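PDB 4WBY: A-adding tRNA nucleotidyltransferase from Aquifex aeolicus, which adds the terminal adenosine to tRNAs ending in CC, using ATP and magnesium to complete the 3' CCA end. Local coordinates for residues G17-A20 with K21-L25; D217-L220 with E221-L225. All coordinates share one frame; numbering follows the deposited sequence.

Contact 1. Residues G17-A20 with K21-L25; sequences GQIA and KEMGL
Ile19 and Met23, four residues apart, lie side by side at the end of helix 7-22 and point the same way. The closest apolar approach is from the CG2 branch of Ile19 to the terminal CE of Met23, at 3.6 Å, and Met23 SD follows at 3.9 Å from the same methyl. Two torsions explain the pairing: Met23 places CG beside its own N (chi1 -60°) and runs extended beyond it, while Ile19 turns CG2 to the side opposite its N. Glu22 stays close to the backbone over its first part, with CG 3.3 Å from Gln18 O, before its extended chain carries OE1 into a salt bridge with Arg64. Beneath these side chains, regular i to i+4 bonds run from Lys21 N to Gly17 O and from Glu22 N to Gln18 O, both 3.0 Å long. The next bond, Met23 N to Ile19 O, is more bent, at 142°, and the same N-H makes a weak second bond to Ala20 O. Here helix 7-22 closes in a Schellman motif. Gly24 takes up positive phi, and the chain folds back with Leu25 N bonded to Ala20 O (2.8 Å) and Gly24 N to Lys21 O (3.0 Å). The Leu25 bond is nearly straight at its hydrogen (166°), although the donor sits above the carbonyl plane of Ala20. Ala20 CB and Leu25 CB approach to 4.5 Å, a distant apolar contact beside the cap. From this turn the chain enters strand 26-30, an inner strand of the mixed sheet of the nucleotidyltransferase head. Farther out, helix 54-65 packs against the first pair: Leu57, Leu61 and Arg64 touch Ile19, and Glu60 touches Met23, while Leu131 from a loop meets Gln18 and Lys21.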
ATOM      1  N   GLY A  17      -6.008  24.876  17.712  1.00 13.92           N
ATOM      2  CA  GLY A  17      -5.256  25.458  18.816  1.00 14.78           C
ATOM      3  C   GLY A  17      -6.083  26.427  19.650  1.00 15.45           C
ATOM      4  O   GLY A  17      -5.934  26.495  20.877  1.00 17.07           O
ATOM      5  N   GLN A  18      -6.944  27.200  18.988  1.00 15.84           N
ATOM      6  CA  GLN A  18      -7.809  28.145  19.692  1.00 16.34           C
ATOM      7  C   GLN A  18      -8.804  27.406  20.577  1.00 17.14           C
ATOM      8  O   GLN A  18      -8.987  27.747  21.752  1.00 18.17           O
ATOM      9  CB  GLN A  18      -8.534  29.040  18.692  1.00 16.26           C
ATOM     10  CG  GLN A  18      -7.609  29.986  17.927  1.00 17.82           C
ATOM     11  CD  GLN A  18      -8.224  30.497  16.623  1.00 21.28           C
ATOM     12  OE1 GLN A  18      -9.336  30.124  16.254  1.00 24.48           O
ATOM     13  NE2 GLN A  18      -7.483  31.340  15.911  1.00 23.86           N
ATOM     14  N   ILE A  19      -9.450  26.388  20.019  1.00 16.23           N
ATOM     15  CA  ILE A  19     -10.408  25.608  20.787  1.00 17.80           C
ATOM     16  C   ILE A  19      -9.700  24.888  21.933  1.00 17.23           C
ATOM     17  O   ILE A  19     -10.216  24.836  23.047  1.00 19.38           O
ATOM     18  CB  ILE A  19     -11.147  24.587  19.892  1.00 17.36           C
ATOM     19  CG1 ILE A  19     -11.993  25.321  18.846  1.00 18.25           C
ATOM     20  CG2 ILE A  19     -12.043  23.680  20.719  1.00 19.29           C
ATOM     21  CD1 ILE A  19     -12.565  24.407  17.791  1.00 18.60           C
ATOM     22  N   ALA A  20      -8.511  24.347  21.667  1.00 17.82           N
ATOM     23  CA  ALA A  20      -7.750  23.687  22.725  1.00 18.13           C
ATOM     24  C   ALA A  20      -7.520  24.635  23.903  1.00 19.08           C
ATOM     25  O   ALA A  20      -7.747  24.264  25.062  1.00 20.03           O
ATOM     26  CB  ALA A  20      -6.417  23.163  22.187  1.00 18.15           C
ATOM     27  N   LYS A  21      -7.091  25.860  23.612  1.00 19.86           N
ATOM     28  CA  LYS A  21      -6.877  26.839  24.674  1.00 21.38           C
ATOM     29  C   LYS A  21      -8.167  27.120  25.444  1.00 22.34           C
ATOM     30  O   LYS A  21      -8.148  27.202  26.675  1.00 24.73           O
ATOM     31  CB  LYS A  21      -6.320  28.153  24.127  1.00 22.80           C
ATOM     32  CG  LYS A  21      -5.984  29.154  25.238  1.00 28.53           C
ATOM     33  CD  LYS A  21      -4.802  28.651  26.057  1.00 33.65           C
ATOM     34  CE  LYS A  21      -4.549  29.491  27.288  1.00 41.16           C
ATOM     35  NZ  LYS A  21      -5.596  29.283  28.314  1.00 44.75           N
ATOM     36  N   GLU A  22      -9.283  27.263  24.725  1.00 20.29           N
ATOM     37  CA  GLU A  22     -10.570  27.522  25.377  1.00 22.09           C
ATOM     38  C   GLU A  22     -10.930  26.407  26.358  1.00 21.63           C
ATOM     39  O   GLU A  22     -11.562  26.653  27.392  1.00 24.22           O
ATOM     40  CB  GLU A  22     -11.686  27.674  24.340  1.00 23.42           C
ATOM     41  CG  GLU A  22     -11.549  28.869  23.409  1.00 31.28           C
ATOM     42  CD  GLU A  22     -12.588  28.861  22.297  1.00 41.80           C
ATOM     43  OE1 GLU A  22     -13.679  28.288  22.500  1.00 45.06           O
ATOM     44  OE2 GLU A  22     -12.311  29.421  21.214  1.00 49.06           O
ATOM     45  N   MET A  23     -10.514  25.186  26.031  1.00 23.14           N
ATOM     46  CA  MET A  23     -10.795  24.013  26.854  1.00 24.69           C
ATOM     47  C   MET A  23      -9.707  23.695  27.875  1.00 26.88           C
ATOM     48  O   MET A  23      -9.826  22.733  28.641  1.00 28.79           O
ATOM     49  CB  MET A  23     -11.005  22.797  25.960  1.00 25.25           C
ATOM     50  CG  MET A  23     -12.149  22.966  25.011  1.00 27.81           C
ATOM     51  SD  MET A  23     -12.343  21.527  23.973  1.00 32.08           S
ATOM     52  CE  MET A  23     -13.943  21.909  23.268  1.00 35.07           C
ATOM     53  N   GLY A  24      -8.641  24.486  27.873  1.00 25.83           N
ATOM     54  CA  GLY A  24      -7.518  24.245  28.763  1.00 27.00           C
ATOM     55  C   GLY A  24      -6.679  23.041  28.366  1.00 27.36           C
ATOM     56  O   GLY A  24      -6.037  22.416  29.215  1.00 31.16           O
ATOM     57  N   LEU A  25      -6.678  22.720  27.074  1.00 24.55           N
ATOM     58  CA  LEU A  25      -5.944  21.566  26.555  1.00 24.43           C
ATOM     59  C   LEU A  25      -4.833  21.992  25.613  1.00 20.88           C
ATOM     60  O   LEU A  25      -4.707  23.168  25.291  1.00 21.16           O
ATOM     61  CB  LEU A  25      -6.892  20.621  25.823  1.00 28.78           C
ATOM     62  CG  LEU A  25      -8.167  20.291  26.596  1.00 32.35           C
ATOM     63  CD1 LEU A  25      -9.057  19.364  25.787  1.00 35.11           C
ATOM     64  CD2 LEU A  25      -7.821  19.680  27.949  1.00 34.00           C
TER

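Contact 2. Residues D217-L220 with E221-L225; sequences DRFL and EILEL
Arg218 and Glu221 meet because both chains bend at chi2 (-84° in Arg218, 84° in Glu221), and Arg218 bends again at chi3, after which they run alongside one another in the same direction. NE of Arg218 donates to Glu221 OE1 at 3.0 Å, forming a salt bridge. The oxygen lies near the guanidinium plane, yet the donor approaches it from 51° above the carboxylate plane, and the two flat groups stand perpendicular. A water completes a second link, accepting from Arg218 NH2 (2.9 Å) and donating to Glu221 OE1 (2.6 Å); OE1 is thus gripped twice, while OE2 pairs with Arg253 of helix 243-262. Arg218 occupies the N-cap position of helix 219-228, and its own carbonyl O takes the first-turn bond from Ile222 N at 3.0 Å. A carboxylate in this first turn, beside an arginine, would probably be favoured in its charged form. On another side of the helix, Phe219 has CG anti to its backbone N, which brings the ring to Leu223. CD1 of Leu223 makes a CH-pi contact over one face, 4.0 Å from the ring centroid, and CD2 approaches CE1 of Phe219 to 3.7 Å. The backbone bond from Leu223 N to Phe219 O, 2.8 Å, belongs to the helical turn that sets the two residues on one side. Ala213 and Leu214 from helix 203-214 touch the phenylalanine, and Tyr274 and Leu278 from helix 271-278 touch the leucine. Ile222 faces helix 165-177, where its side chain meets Arg172, an ATP-binding residue.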
ATOM      1  N   ASP A 217       3.991   2.201  -4.495  1.00 17.58           N
ATOM      2  CA  ASP A 217       4.663   2.342  -5.789  1.00 19.13           C
ATOM      3  C   ASP A 217       5.966   1.539  -5.826  1.00 17.88           C
ATOM      4  O   ASP A 217       6.329   0.961  -6.859  1.00 20.32           O
ATOM      5  CB  ASP A 217       4.962   3.811  -6.093  1.00 23.34           C
ATOM      6  CG  ASP A 217       3.730   4.594  -6.496  1.00 31.70           C
ATOM      7  OD1 ASP A 217       2.706   3.976  -6.860  1.00 34.02           O
ATOM      8  OD2 ASP A 217       3.799   5.840  -6.466  1.00 37.42           O
ATOM      9  N   ARG A 218       6.662   1.500  -4.692  1.00 16.85           N
ATOM     10  CA  ARG A 218       7.937   0.801  -4.600  1.00 16.37           C
ATOM     11  C   ARG A 218       7.790  -0.600  -3.991  1.00 15.62           C
ATOM     12  O   ARG A 218       8.673  -1.070  -3.278  1.00 16.85           O
ATOM     13  CB  ARG A 218       8.929   1.630  -3.769  1.00 18.58           C
ATOM     14  CG  ARG A 218       9.240   3.003  -4.341  1.00 25.69           C
ATOM     15  CD  ARG A 218      10.322   2.962  -5.407  1.00 36.75           C
ATOM     16  NE  ARG A 218       9.876   2.324  -6.642  1.00 45.30           N
ATOM     17  CZ  ARG A 218       9.117   2.914  -7.560  1.00 50.12           C
ATOM     18  NH1 ARG A 218       8.704   4.162  -7.380  1.00 49.58           N
ATOM     19  NH2 ARG A 218       8.763   2.253  -8.653  1.00 54.69           N
ATOM     20  N   PHE A 219       6.678  -1.274  -4.270  1.00 15.62           N
ATOM     21  CA  PHE A 219       6.478  -2.629  -3.756  1.00 15.96           C
ATOM     22  C   PHE A 219       7.632  -3.576  -4.131  1.00 15.70           C
ATOM     23  O   PHE A 219       8.033  -4.390  -3.313  1.00 16.07           O
ATOM     24  CB  PHE A 219       5.133  -3.185  -4.250  1.00 15.64           C
ATOM     25  CG  PHE A 219       4.730  -4.509  -3.634  1.00 15.98           C
ATOM     26  CD1 PHE A 219       4.975  -4.790  -2.292  1.00 17.26           C
ATOM     27  CD2 PHE A 219       4.044  -5.447  -4.393  1.00 17.07           C
ATOM     28  CE1 PHE A 219       4.573  -6.008  -1.734  1.00 17.28           C
ATOM     29  CE2 PHE A 219       3.637  -6.669  -3.846  1.00 18.27           C
ATOM     30  CZ  PHE A 219       3.900  -6.952  -2.514  1.00 18.47           C
ATOM     31  N   LEU A 220       8.161  -3.480  -5.349  1.00 17.05           N
ATOM     32  CA  LEU A 220       9.264  -4.364  -5.731  1.00 16.79           C
ATOM     33  C   LEU A 220      10.488  -4.144  -4.832  1.00 16.54           C
ATOM     34  O   LEU A 220      11.119  -5.105  -4.396  1.00 16.90           O
ATOM     35  CB  LEU A 220       9.648  -4.180  -7.206  1.00 18.55           C
ATOM     36  CG  LEU A 220      10.755  -5.126  -7.694  1.00 20.26           C
ATOM     37  CD1 LEU A 220      10.457  -6.585  -7.323  1.00 21.08           C
ATOM     38  CD2 LEU A 220      10.964  -4.992  -9.196  1.00 22.94           C
ATOM     39  N   GLU A 221      10.806  -2.886  -4.530  1.00 16.55           N
ATOM     40  CA  GLU A 221      11.918  -2.608  -3.627  1.00 16.25           C
ATOM     41  C   GLU A 221      11.638  -3.161  -2.233  1.00 15.86           C
ATOM     42  O   GLU A 221      12.545  -3.653  -1.548  1.00 16.42           O
ATOM     43  CB  GLU A 221      12.191  -1.106  -3.544  1.00 17.48           C
ATOM     44  CG  GLU A 221      12.923  -0.534  -4.756  1.00 19.75           C
ATOM     45  CD  GLU A 221      12.025  -0.178  -5.929  1.00 23.22           C
ATOM     46  OE1 GLU A 221      10.800  -0.418  -5.865  1.00 20.97           O
ATOM     47  OE2 GLU A 221      12.568   0.347  -6.930  1.00 25.53           O
ATOM     48  N   ILE A 222      10.385  -3.071  -1.807  1.00 14.75           N
ATOM     49  CA  ILE A 222      10.007  -3.610  -0.511  1.00 14.52           C
ATOM     50  C   ILE A 222      10.150  -5.136  -0.519  1.00 14.19           C
ATOM     51  O   ILE A 222      10.653  -5.720   0.446  1.00 14.98           O
ATOM     52  CB  ILE A 222       8.579  -3.188  -0.132  1.00 13.41           C
ATOM     53  CG1 ILE A 222       8.511  -1.660   0.035  1.00 14.79           C
ATOM     54  CG2 ILE A 222       8.116  -3.879   1.148  1.00 14.52           C
ATOM     55  CD1 ILE A 222       7.090  -1.102   0.095  1.00 16.39           C
ATOM     56  N   LEU A 223       9.730  -5.780  -1.608  1.00 14.89           N
ATOM     57  CA  LEU A 223       9.904  -7.223  -1.742  1.00 16.12           C
ATOM     58  C   LEU A 223      11.379  -7.628  -1.699  1.00 15.58           C
ATOM     59  O   LEU A 223      11.714  -8.672  -1.145  1.00 15.90           O
ATOM     60  CB  LEU A 223       9.267  -7.744  -3.036  1.00 15.19           C
ATOM     61  CG  LEU A 223       7.735  -7.739  -3.020  1.00 16.50           C
ATOM     62  CD1 LEU A 223       7.175  -8.140  -4.385  1.00 19.11           C
ATOM     63  CD2 LEU A 223       7.185  -8.638  -1.918  1.00 17.22           C
ATOM     64  N   GLU A 224      12.261  -6.823  -2.291  1.00 15.23           N
ATOM     65  CA  GLU A 224      13.692  -7.114  -2.195  1.00 16.83           C
ATOM     66  C   GLU A 224      14.176  -7.068  -0.746  1.00 15.57           C
ATOM     67  O   GLU A 224      15.024  -7.864  -0.341  1.00 17.20           O
ATOM     68  CB  GLU A 224      14.515  -6.147  -3.046  1.00 18.84           C
ATOM     69  CG  GLU A 224      14.490  -6.450  -4.540  1.00 21.70           C
ATOM     70  CD  GLU A 224      15.467  -7.550  -4.951  1.00 24.46           C
ATOM     71  OE1 GLU A 224      15.858  -8.383  -4.096  1.00 25.72           O
ATOM     72  OE2 GLU A 224      15.848  -7.572  -6.141  1.00 26.34           O
ATOM     73  N   LEU A 225      13.631  -6.140   0.043  1.00 15.02           N
ATOM     74  CA  LEU A 225      13.960  -6.084   1.464  1.00 13.80           C
ATOM     75  C   LEU A 225      13.360  -7.290   2.198  1.00 14.37           C
ATOM     76  O   LEU A 225      14.005  -7.870   3.071  1.00 15.52           O
ATOM     77  CB  LEU A 225      13.472  -4.768   2.090  1.00 14.63           C
ATOM     78  CG  LEU A 225      14.224  -3.528   1.593  1.00 15.15           C
ATOM     79  CD1 LEU A 225      13.476  -2.254   1.931  1.00 17.87           C
ATOM     80  CD2 LEU A 225      15.641  -3.480   2.157  1.00 21.19           C
TER
HETATM   81  O   HOH W   1       9.652  -0.452  -8.238  1.00 24.48           O

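The two contacts come in series along the chain and belong to different parts of the molecule: their centres are about 43 Å apart, and their nearest atoms about 32 Å. Contact 1 closes helix 7-22, which leads into the mixed sheet of the head; its centre lies about 36 Å from the centre of the chain, away from the annotated sites. Contact 2 opens helix 219-228 in the mainly helical region that follows; its centre lies about 11 Å from the centre of the chain, next to helix 165-177, which carries ATP-binding arginines. They share no helix, strand or sheet. One is thus a helix end in the catalytic head, the other a helix start bordering the nucleotide-binding region.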